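Aerotolerance-related membrane protein (Bacteroides fragilis, PDB 4JDU) binds calcium through its von Willebrand factor type A domain and, as part of a membrane protein, probably has a role in aerotolerance. Local coordinates at residues M52-F55 with T61-P64; N47-M52 with T103-V108; A150-E155 with D159-R164; M21-Q24 with S29-E32. The protein carries 6 engineered substitutions. All coordinates share one frame; numbering follows the deposited sequence. Where two conformers were deposited one is given.

Contact 1. Residues M52-F55 with T61-P64; sequences MIVF and TQLP
The flat carboxamide of Gln62 lies against the forked end of Val54: CG1 sits squarely over one face, 3.6 Å from Gln62 CD, and CG2 covers that same face nearer Gln62 NE2 and CG. Beyond the oxygen end of the amide comes the selenomethionine Met52, whose CE is 3.6 Å from Gln62 OE1; its chain bends at the selenium (chi3 59°) to run side by side with the glutamine. Beneath these side chains, the backbones of the antiparallel hairpin 49-55/59-66, at the margin of the central sheet of this von Willebrand factor A domain, form a classic beta bulge. Gln62 and Leu63 both face Met52, and both of their amides reach Met52 O. The bond from Leu63 N is 3.0 Å and almost straight (177°), while that from Gln62 N is weak. Met52 N returns the link to a lone pair of Leu63 O, 2.8 Å away. Ile53 and Thr61 share the other face of the sheet as a non-hydrogen-bonded pair, with Ile53 CG1 packed 3.4 Å from Thr61 OG1. Helix 91-99 covers that side through Leu97, whereas helix 69-77 covers Met52 with Phe75 and Leu76, and Leu63 with Ala72.

Contact 2. Residues N47-M52 with T103-V108; sequences NDKVGM and TPQEGV
An ST turn lies within the loop between helix 91-99 and strand 109-116, where the loop comes near the start of strand 49-55. Thr103 OG1 accepts from Gln105 N at 3.2 Å, and the same hydroxyl is hydrogen-bonded to Glu10 of the neighbouring strand 9-16, so the turn is tied to the sheet. From it the Gln105 side chain extends to meet Lys49 at about a right angle. With the backbones far apart, Lys49 CA to Thr103 CA being 9.9 Å, two extended side chains span the interval, and in the lysine every torsion beyond chi1 is close to 180°. Its ammonium ends at the carbonyl oxygen of the amide, with Lys49 NZ 3.3 Å from Gln105 OE1, a weak hydrogen bond. Water 1 completes a small triangle. It donates to Gln105 OE1 over a short 2.6 Å and accepts only weakly from Lys49 NZ, 3.4 Å away. The Lys49 side chain also packs on Ile65, and its backbone bonds to Val9 and Val11. The amide oxygen thus has two donors, the firmer being the water, and the long, weak links of the ammonium imply a loose, partly hydrated surface contact between a neutral group and a charged one.

Contact 3. Residues A150-E155 with D159-R164; sequences APIPIE and DFRRDR
Pro151 lies over one face of the Phe160 ring in a CH-pi contact, its CG 3.9 Å from the ring centroid and displaced toward the rim on the CD1/CE1 side. The two side chains run alongside each other. Phe160 takes up this place with its CG beside the backbone N (chi1 -55°), while Ile152 O comes up at the ring's edge. Arg161 starts out alike, but a bend at chi2 (-76°) carries the chain across Ile154 at about a right angle, with Ile154 CG1 over one guanidinium face, 3.5 Å from Arg161 NE. Near the root of the same arginine, Ile152 CG2 packs 3.8 Å from Arg161 CG. These residues belong to the long excursion between the two short antiparallel strands 150-151 and 170-171, beside the metal site, where the Ile152 side chain comes within about 4 Å of that of Ser20, a calcium ligand. Two backbone bonds fasten the excursion to itself, Arg161 N to Ile152 O at 2.8 Å and Ile154 N to Asp159 O at 3.2 Å, and water 2 bridges Ile152 N and Arg161 O. Waters 3 and 4 sit in the plane of the Arg161 guanidinium, the first joining NE to Pro153 O, the second joining NH2 to Glu155 OE1. Arg162 is extended through chi3, then turns at chi4 (-90°), and grips Asp159 side-on in a salt bridge, NE to OD2 and NH2 to OD1, each at 3.0 Å.

Contact 4. Residues M21-Q24 with S29-E32; sequences MLAQ and SRLE
Met21 O and Ala23 O receive the first amides of the helix that starts at Arg30. Leu31 N reaches Met21 O at 2.8 Å, tilted from the carbonyl plane, whereas Arg30 N meets Ala23 O at 3.0 Å, nearly along the C=O axis. Side chains close around these bonds: Met21 CB lies 4.1 Å from Leu31 CB, and the selenium of Met21, a selenomethionine, rests against Arg30 CB. Farther along the extended arginine, Ala23 CB covers one face of the guanidinium, 3.7 Å from Arg30 NE. Ser29 is the N-cap. With chi1 at 69°, its OG is turned between the backbone N and carbonyl carbon, and there it accepts from Glu32 N at 3.0 Å. The next shell fixes the arginine head: Arg30 forms salt bridges with Asp25 and Asp117 and donates to Thr171 O. The 21-24 segment directly follows the Ser18 and Ser20 calcium ligands, in a DxSxS sequence characteristic of the metal-ion-dependent adhesion site of such domains. Asp117 is a calcium ligand in a crystal structure of this protein, though calcium is not bound to it in this chain. The three leading helix amides are therefore all satisfied, and the Arg30 cation would be expected to offset negative charge beside the metal site.

The four contacts fall into two touching pairs, with contact 2 on the opposite side of the chain's centre from contacts 3 and 4 and contact 1 between. Contacts 1 and 2 share Met52 on strand 49-55 and touch where Leu63 CD2 approaches Val50 O at 4.3 Å, one lying along the hairpin and the other at the strand's beginning. Contacts 3 and 4, with centres about 12 Å apart, pack directly on each other: Pro153 CD is 3.4 Å from Leu22 O, and Pro151 O is 3.7 Å from Ala23 CB. This second pair borders the calcium ion, about 5 Å from the Met21 side chain and 7 Å from that of Ile152. Contact 1 is more distant, with Val54 about 12 Å from the ion, and contact 2 lies remote, its centre about 39 Å from that of contact 3.

Contact 1. Residues M52-F55 with T61-P64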
loop_
_atom_site.group_PDB
_atom_site.type_symbol
_atom_site.label_atom_id
_atom_site.label_comp_id
_atom_site.label_asym_id
_atom_site.label_seq_id
_atom_site.Cartn_x
_atom_site.Cartn_y
_atom_site.Cartn_z
HETATM N N MSE A 52 3.429 4.263 8.932
HETATM C CA MSE A 52 2.356 4.124 7.963
HETATM C C MSE A 52 1.876 5.425 7.364
HETATM O O MSE A 52 1.498 6.366 8.078
HETATM C CB MSE A 52 1.165 3.369 8.553
HETATM C CG MSE A 52 0.066 3.086 7.502
HETATM SE SE MSE A 52 -1.296 1.800 8.009
HETATM C CE MSE A 52 -1.964 2.695 9.586
ATOM N N ILE A 53 1.862 5.430 6.039
ATOM C CA ILE A 53 1.296 6.480 5.215
ATOM C C ILE A 53 0.007 5.941 4.601
ATOM O O ILE A 53 -0.071 4.760 4.250
ATOM C CB ILE A 53 2.302 6.841 4.102
ATOM C CG1 ILE A 53 3.395 7.732 4.688
ATOM C CG2 ILE A 53 1.628 7.528 2.911
ATOM C CD1 ILE A 53 4.644 7.771 3.849
ATOM N N VAL A 54 -1.014 6.784 4.515
ATOM C CA VAL A 54 -2.185 6.461 3.702
ATOM C C VAL A 54 -2.251 7.412 2.518
ATOM O O VAL A 54 -1.778 8.561 2.588
ATOM C CB VAL A 54 -3.506 6.531 4.510
ATOM C CG1 VAL A 54 -3.496 5.513 5.640
ATOM C CG2 VAL A 54 -3.755 7.960 5.046
ATOM N N PHE A 55 -2.811 6.947 1.409
ATOM C CA PHE A 55 -2.909 7.817 0.243
ATOM C C PHE A 55 -4.128 7.548 -0.622
ATOM O O PHE A 55 -4.634 6.425 -0.692
ATOM C CB PHE A 55 -1.628 7.749 -0.610
ATOM C CG PHE A 55 -1.441 6.444 -1.353
ATOM C CD1 PHE A 55 -0.785 5.374 -0.749
ATOM C CD2 PHE A 55 -1.905 6.287 -2.662
ATOM C CE1 PHE A 55 -0.585 4.180 -1.431
ATOM C CE2 PHE A 55 -1.726 5.076 -3.344
ATOM C CZ PHE A 55 -1.068 4.028 -2.725
ATOM N N THR A 61 1.175 11.019 6.295
ATOM C CA THR A 61 1.739 10.128 7.296
ATOM C C THR A 61 0.863 10.036 8.538
ATOM O O THR A 61 0.753 10.989 9.317
ATOM C CB THR A 61 3.152 10.580 7.681
ATOM O OG1 THR A 61 3.960 10.597 6.496
ATOM C CG2 THR A 61 3.756 9.627 8.701
ATOM N N GLN A 62 0.232 8.884 8.736
ATOM C CA GLN A 62 -0.543 8.686 9.955
ATOM C C GLN A 62 0.371 8.331 11.108
ATOM O O GLN A 62 0.242 8.866 12.207
ATOM C CB GLN A 62 -1.574 7.577 9.772
ATOM C CG GLN A 62 -2.663 7.914 8.778
ATOM C CD GLN A 62 -3.834 6.994 8.921
ATOM O OE1 GLN A 62 -3.705 5.889 9.462
ATOM N NE2 GLN A 62 -4.997 7.440 8.456
ATOM N N LEU A 63 1.288 7.403 10.860
ATOM C CA LEU A 63 2.149 6.908 11.921
ATOM C C LEU A 63 3.604 7.070 11.525
ATOM O O LEU A 63 4.089 6.361 10.643
ATOM C CB LEU A 63 1.860 5.427 12.170
ATOM C CG LEU A 63 2.683 4.771 13.278
ATOM C CD1 LEU A 63 2.369 5.407 14.630
ATOM C CD2 LEU A 63 2.394 3.285 13.310
ATOM N N PRO A 64 4.310 8.013 12.162
ATOM C CA PRO A 64 5.756 8.098 11.956
ATOM C C PRO A 64 6.439 6.807 12.394
ATOM O O PRO A 64 5.915 6.084 13.258
ATOM C CB PRO A 64 6.176 9.266 12.860
ATOM C CG PRO A 64 4.934 10.104 12.996
ATOM C CD PRO A 64 3.799 9.103 13.011
#

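Contact 2. Residues N47-M52 with T103-V108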
loop_
_atom_site.group_PDB
_atom_site.type_symbol
_atom_site.label_atom_id
_atom_site.label_comp_id
_atom_site.label_asym_id
_atom_site.label_seq_id
_atom_site.Cartn_x
_atom_site.Cartn_y
_atom_site.Cartn_z
ATOM N N ASN A 47 12.660 -6.785 15.515
ATOM C CA ASN A 47 13.694 -5.764 15.684
ATOM C C ASN A 47 13.454 -4.532 14.822
ATOM O O ASN A 47 14.119 -3.506 14.983
ATOM C CB ASN A 47 15.065 -6.350 15.349
ATOM C CG ASN A 47 15.361 -7.611 16.128
ATOM O OD1 ASN A 47 15.296 -7.624 17.356
ATOM N ND2 ASN A 47 15.676 -8.686 15.416
ATOM N N ASP A 48 12.499 -4.641 13.910
ATOM C CA ASP A 48 12.259 -3.596 12.932
ATOM C C ASP A 48 11.471 -2.429 13.517
ATOM O O ASP A 48 10.901 -2.531 14.605
ATOM C CB ASP A 48 11.525 -4.180 11.724
ATOM C CG ASP A 48 12.267 -5.349 11.110
ATOM O OD1 ASP A 48 13.514 -5.314 11.106
ATOM O OD2 ASP A 48 11.609 -6.302 10.639
ATOM N N LYS A 49 11.467 -1.312 12.794
ATOM C CA LYS A 49 10.578 -0.198 13.091
ATOM C C LYS A 49 9.612 -0.050 11.930
ATOM O O LYS A 49 9.954 -0.360 10.784
ATOM C CB LYS A 49 11.372 1.093 13.291
ATOM C CG LYS A 49 12.235 1.092 14.541
ATOM C CD LYS A 49 12.972 2.414 14.695
ATOM C CE LYS A 49 13.903 2.401 15.902
ATOM N NZ LYS A 49 14.689 3.663 16.002
ATOM N N VAL A 50 8.397 0.407 12.215
ATOM C CA VAL A 50 7.387 0.529 11.173
ATOM C C VAL A 50 6.676 1.878 11.235
ATOM O O VAL A 50 6.465 2.445 12.313
ATOM C CB VAL A 50 6.350 -0.629 11.246
ATOM C CG1 VAL A 50 5.539 -0.547 12.532
ATOM C CG2 VAL A 50 5.431 -0.634 10.032
ATOM N N GLY A 51 6.328 2.395 10.061
ATOM C CA GLY A 51 5.512 3.588 9.964
ATOM C C GLY A 51 4.403 3.359 8.964
ATOM O O GLY A 51 4.415 2.365 8.225
HETATM N N MSE A 52 3.429 4.263 8.932
HETATM C CA MSE A 52 2.356 4.124 7.963
HETATM C C MSE A 52 1.876 5.425 7.364
HETATM O O MSE A 52 1.498 6.366 8.078
HETATM C CB MSE A 52 1.165 3.369 8.553
HETATM C CG MSE A 52 0.066 3.086 7.502
HETATM SE SE MSE A 52 -1.296 1.800 8.009
HETATM C CE MSE A 52 -1.964 2.695 9.586
ATOM N N THR A 103 14.212 7.512 9.512
ATOM C CA THR A 103 15.079 8.189 10.473
ATOM C C THR A 103 16.498 8.296 9.925
ATOM O O THR A 103 16.926 7.469 9.126
ATOM C CB THR A 103 15.141 7.469 11.837
ATOM O OG1 THR A 103 16.086 6.394 11.779
ATOM C CG2 THR A 103 13.793 6.924 12.215
ATOM N N PRO A 104 17.240 9.319 10.356
ATOM C CA PRO A 104 18.636 9.422 9.911
ATOM C C PRO A 104 19.564 8.329 10.464
ATOM O O PRO A 104 20.742 8.335 10.118
ATOM C CB PRO A 104 19.065 10.800 10.430
ATOM C CG PRO A 104 18.094 11.136 11.514
ATOM C CD PRO A 104 16.802 10.512 11.101
ATOM N N GLN A 105 19.043 7.409 11.277
ATOM C CA GLN A 105 19.870 6.411 11.973
ATOM C C GLN A 105 20.868 5.690 11.063
ATOM O O GLN A 105 20.493 5.116 10.041
ATOM C CB GLN A 105 18.994 5.403 12.732
ATOM C CG GLN A 105 19.597 4.963 14.064
ATOM C CD GLN A 105 18.552 4.524 15.076
ATOM O OE1 GLN A 105 17.814 3.563 14.851
ATOM N NE2 GLN A 105 18.488 5.228 16.202
ATOM N N GLU A 106 22.139 5.728 11.455
ATOM C CA GLU A 106 23.239 5.282 10.602
ATOM C C GLU A 106 23.199 3.806 10.219
ATOM O O GLU A 106 23.020 2.936 11.071
ATOM C CB GLU A 106 24.584 5.597 11.265
ATOM N N GLY A 107 23.379 3.541 8.928
ATOM C CA GLY A 107 23.542 2.186 8.431
ATOM C C GLY A 107 22.389 1.260 8.765
ATOM O O GLY A 107 22.591 0.143 9.243
ATOM N N VAL A 108 21.173 1.732 8.535
ATOM C CA VAL A 108 19.994 0.902 8.743
ATOM C C VAL A 108 19.302 0.658 7.412
ATOM O O VAL A 108 19.253 1.544 6.554
ATOM C CB VAL A 108 19.011 1.523 9.775
ATOM C CG1 VAL A 108 18.414 2.827 9.258
ATOM C CG2 VAL A 108 17.913 0.535 10.134
HETATM O O HOH W 1 16.158 2.514 13.202
#

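Contact 3. Residues A150-E155 with D159-R164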
loop_
_atom_site.group_PDB
_atom_site.type_symbol
_atom_site.label_atom_id
_atom_site.label_comp_id
_atom_site.label_asym_id
_atom_site.label_seq_id
_atom_site.Cartn_x
_atom_site.Cartn_y
_atom_site.Cartn_z
ATOM N N ALA A 150 -14.157 -5.694 -10.541
ATOM C CA ALA A 150 -15.334 -5.647 -9.674
ATOM C C ALA A 150 -15.825 -4.212 -9.527
ATOM O O ALA A 150 -15.044 -3.265 -9.687
ATOM C CB ALA A 150 -15.015 -6.238 -8.306
ATOM N N PRO A 151 -17.118 -4.030 -9.204
ATOM C CA PRO A 151 -17.628 -2.687 -8.917
ATOM C C PRO A 151 -17.289 -2.255 -7.494
ATOM O O PRO A 151 -16.787 -3.063 -6.705
ATOM C CB PRO A 151 -19.141 -2.864 -9.063
ATOM C CG PRO A 151 -19.381 -4.267 -8.626
ATOM C CD PRO A 151 -18.173 -5.057 -9.094
ATOM N N ILE A 152 -17.546 -0.991 -7.176
ATOM C CA ILE A 152 -17.240 -0.450 -5.854
ATOM C C ILE A 152 -18.549 -0.211 -5.083
ATOM O O ILE A 152 -19.311 0.697 -5.419
ATOM C CB ILE A 152 -16.450 0.857 -5.988
ATOM C CG1 ILE A 152 -15.227 0.652 -6.894
ATOM C CG2 ILE A 152 -16.041 1.376 -4.609
ATOM C CD1 ILE A 152 -14.592 1.951 -7.336
ATOM N N PRO A 153 -18.804 -1.014 -4.040
ATOM C CA PRO A 153 -20.061 -0.850 -3.294
ATOM C C PRO A 153 -20.062 0.409 -2.444
ATOM O O PRO A 153 -19.026 0.858 -1.939
ATOM C CB PRO A 153 -20.098 -2.088 -2.391
ATOM C CG PRO A 153 -18.629 -2.418 -2.167
ATOM C CD PRO A 153 -17.978 -2.114 -3.503
ATOM N N ILE A 154 -21.254 0.969 -2.287
ATOM C CA ILE A 154 -21.489 2.128 -1.441
ATOM C C ILE A 154 -22.143 1.658 -0.139
ATOM O O ILE A 154 -23.196 1.016 -0.160
ATOM C CB ILE A 154 -22.397 3.143 -2.181
ATOM C CG1 ILE A 154 -21.713 3.627 -3.465
ATOM C CG2 ILE A 154 -22.752 4.319 -1.290
ATOM C CD1 ILE A 154 -22.657 4.339 -4.444
ATOM N N GLU A 155 -21.525 1.968 0.998
ATOM C CA GLU A 155 -22.082 1.572 2.293
ATOM C C GLU A 155 -23.486 2.130 2.468
ATOM O O GLU A 155 -23.744 3.300 2.151
ATOM C CB GLU A 155 -21.210 2.071 3.450
ATOM C CG GLU A 155 -19.849 1.416 3.566
ATOM C CD GLU A 155 -18.779 2.110 2.745
ATOM O OE1 GLU A 155 -19.098 3.090 2.025
ATOM O OE2 GLU A 155 -17.609 1.670 2.828
ATOM N N ASP A 159 -26.461 0.197 -4.327
ATOM C CA ASP A 159 -25.811 0.560 -5.581
ATOM C C ASP A 159 -24.289 0.633 -5.453
ATOM O O ASP A 159 -23.709 0.485 -4.359
ATOM C CB ASP A 159 -26.356 1.908 -6.056
ATOM C CG ASP A 159 -26.294 2.076 -7.567
ATOM O OD1 ASP A 159 -25.991 1.108 -8.304
ATOM O OD2 ASP A 159 -26.585 3.203 -8.022
ATOM N N PHE A 160 -23.655 0.852 -6.600
ATOM C CA PHE A 160 -22.201 0.918 -6.713
ATOM C C PHE A 160 -21.810 2.290 -7.241
ATOM O O PHE A 160 -22.648 3.014 -7.791
ATOM C CB PHE A 160 -21.726 -0.165 -7.684
ATOM C CG PHE A 160 -22.189 -1.547 -7.317
ATOM C CD1 PHE A 160 -21.478 -2.311 -6.393
ATOM C CD2 PHE A 160 -23.326 -2.081 -7.890
ATOM C CE1 PHE A 160 -21.898 -3.584 -6.042
ATOM C CE2 PHE A 160 -23.762 -3.357 -7.548
ATOM C CZ PHE A 160 -23.043 -4.111 -6.622
ATOM N N ARG A 161 -20.540 2.647 -7.077
ATOM C CA ARG A 161 -20.050 3.936 -7.558
ATOM C C ARG A 161 -20.141 4.024 -9.078
ATOM O O ARG A 161 -19.826 3.063 -9.799
ATOM C CB ARG A 161 -18.592 4.159 -7.126
ATOM C CG ARG A 161 -18.392 4.241 -5.630
ATOM C CD ARG A 161 -18.845 5.590 -5.103
ATOM N NE ARG A 161 -18.819 5.638 -3.647
ATOM C CZ ARG A 161 -19.370 6.615 -2.934
ATOM N NH1 ARG A 161 -19.977 7.624 -3.550
ATOM N NH2 ARG A 161 -19.320 6.578 -1.608
ATOM N N ARG A 162 -20.582 5.180 -9.561
ATOM C CA ARG A 162 -20.742 5.409 -10.992
ATOM C C ARG A 162 -19.898 6.578 -11.472
ATOM O O ARG A 162 -19.571 7.480 -10.697
ATOM C CB ARG A 162 -22.214 5.653 -11.332
ATOM C CG ARG A 162 -23.098 4.471 -10.986
ATOM C CD ARG A 162 -24.582 4.792 -11.032
ATOM N NE ARG A 162 -25.342 3.593 -10.703
ATOM C CZ ARG A 162 -25.757 2.701 -11.595
ATOM N NH1 ARG A 162 -25.520 2.887 -12.889
ATOM N NH2 ARG A 162 -26.426 1.632 -11.196
ATOM N N ASP A 163 -19.545 6.555 -12.755
ATOM C CA ASP A 163 -18.817 7.666 -13.364
ATOM C C ASP A 163 -19.769 8.805 -13.718
ATOM O O ASP A 163 -20.960 8.738 -13.416
ATOM C CB ASP A 163 -18.016 7.207 -14.594
ATOM C CG ASP A 163 -18.889 6.604 -15.698
ATOM O OD1 ASP A 163 -20.112 6.855 -15.740
ATOM O OD2 ASP A 163 -18.329 5.883 -16.556
ATOM N N ARG A 164 -19.243 9.831 -14.380
ATOM C CA ARG A 164 -20.033 11.010 -14.730
ATOM C C ARG A 164 -21.166 10.707 -15.706
ATOM O O ARG A 164 -22.130 11.466 -15.793
ATOM C CB ARG A 164 -19.137 12.112 -15.309
ATOM C CG ARG A 164 -18.355 12.900 -14.271
HETATM O O HOH W 2 -18.591 0.769 -8.982
HETATM O O HOH W 3 -17.877 3.396 -2.101
HETATM O O HOH W 4 -17.893 4.701 0.232
#

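Contact 4. Residues M21-Q24 with S29-E32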
loop_
_atom_site.group_PDB
_atom_site.type_symbol
_atom_site.label_atom_id
_atom_site.label_comp_id
_atom_site.label_asym_id
_atom_site.label_seq_id
_atom_site.Cartn_x
_atom_site.Cartn_y
_atom_site.Cartn_z
HETATM N N MSE A 21 -10.349 0.738 -3.483
HETATM C CA MSE A 21 -9.987 -0.273 -2.489
HETATM C C MSE A 21 -11.198 -0.841 -1.752
HETATM O O MSE A 21 -11.087 -1.841 -1.034
HETATM C CB MSE A 21 -8.943 0.291 -1.515
HETATM C CG MSE A 21 -7.637 0.676 -2.223
HETATM SE SE MSE A 21 -6.579 -0.890 -2.704
HETATM C CE MSE A 21 -5.993 -1.367 -0.898
ATOM N N LEU A 22 -12.369 -0.236 -1.945
ATOM C CA LEU A 22 -13.583 -0.782 -1.341
ATOM C C LEU A 22 -14.212 -1.905 -2.180
ATOM O O LEU A 22 -15.158 -2.553 -1.735
ATOM C CB LEU A 22 -14.596 0.322 -1.036
ATOM C CG LEU A 22 -14.121 1.318 0.028
ATOM C CD1 LEU A 22 -15.020 2.532 0.058
ATOM C CD2 LEU A 22 -14.064 0.676 1.396
ATOM N N ALA A 23 -13.676 -2.155 -3.370
ATOM C CA ALA A 23 -14.125 -3.301 -4.165
ATOM C C ALA A 23 -13.976 -4.601 -3.374
ATOM O O ALA A 23 -13.038 -4.755 -2.581
ATOM C CB ALA A 23 -13.361 -3.389 -5.485
ATOM N N GLN A 24 -14.907 -5.524 -3.590
ATOM C CA GLN A 24 -14.982 -6.755 -2.808
ATOM C C GLN A 24 -14.659 -7.997 -3.627
ATOM O O GLN A 24 -15.160 -9.095 -3.349
ATOM C CB GLN A 24 -16.358 -6.856 -2.139
ATOM C CG GLN A 24 -16.646 -5.671 -1.222
ATOM C CD GLN A 24 -18.030 -5.710 -0.616
ATOM O OE1 GLN A 24 -18.886 -6.468 -1.048
ATOM N NE2 GLN A 24 -18.256 -4.878 0.394
ATOM N N SER A 29 -12.835 -7.095 1.490
ATOM C CA SER A 29 -12.659 -6.084 0.453
ATOM C C SER A 29 -11.170 -5.911 0.279
ATOM O O SER A 29 -10.398 -6.452 1.067
ATOM C CB SER A 29 -13.291 -4.761 0.859
ATOM O OG SER A 29 -12.554 -4.176 1.927
ATOM N N ARG A 30 -10.751 -5.173 -0.746
ATOM C CA ARG A 30 -9.324 -4.934 -0.950
ATOM C C ARG A 30 -8.739 -4.224 0.269
ATOM O O ARG A 30 -7.686 -4.621 0.780
ATOM C CB ARG A 30 -9.095 -4.097 -2.210
ATOM C CG ARG A 30 -9.486 -4.839 -3.490
ATOM C CD ARG A 30 -9.370 -3.946 -4.695
ATOM N NE ARG A 30 -9.892 -4.587 -5.897
ATOM C CZ ARG A 30 -9.965 -3.979 -7.073
ATOM N NH1 ARG A 30 -9.536 -2.725 -7.187
ATOM N NH2 ARG A 30 -10.465 -4.615 -8.124
ATOM N N LEU A 31 -9.440 -3.207 0.757
ATOM C CA LEU A 31 -8.959 -2.466 1.916
ATOM C C LEU A 31 -8.894 -3.331 3.168
ATOM O O LEU A 31 -7.906 -3.270 3.912
ATOM C CB LEU A 31 -9.826 -1.230 2.164
ATOM C CG LEU A 31 -9.369 -0.345 3.331
ATOM C CD1 LEU A 31 -7.910 0.103 3.178
ATOM C CD2 LEU A 31 -10.299 0.864 3.475
ATOM N N GLU A 32 -9.923 -4.133 3.421
ATOM C CA GLU A 32 -9.905 -4.951 4.625
ATOM C C GLU A 32 -8.844 -6.034 4.548
ATOM O O GLU A 32 -8.205 -6.350 5.555
ATOM C CB GLU A 32 -11.291 -5.518 4.923
ATOM C CG GLU A 32 -12.290 -4.438 5.302
ATOM C CD GLU A 32 -11.847 -3.588 6.481
ATOM O OE1 GLU A 32 -12.018 -2.354 6.400
ATOM O OE2 GLU A 32 -11.363 -4.149 7.490
#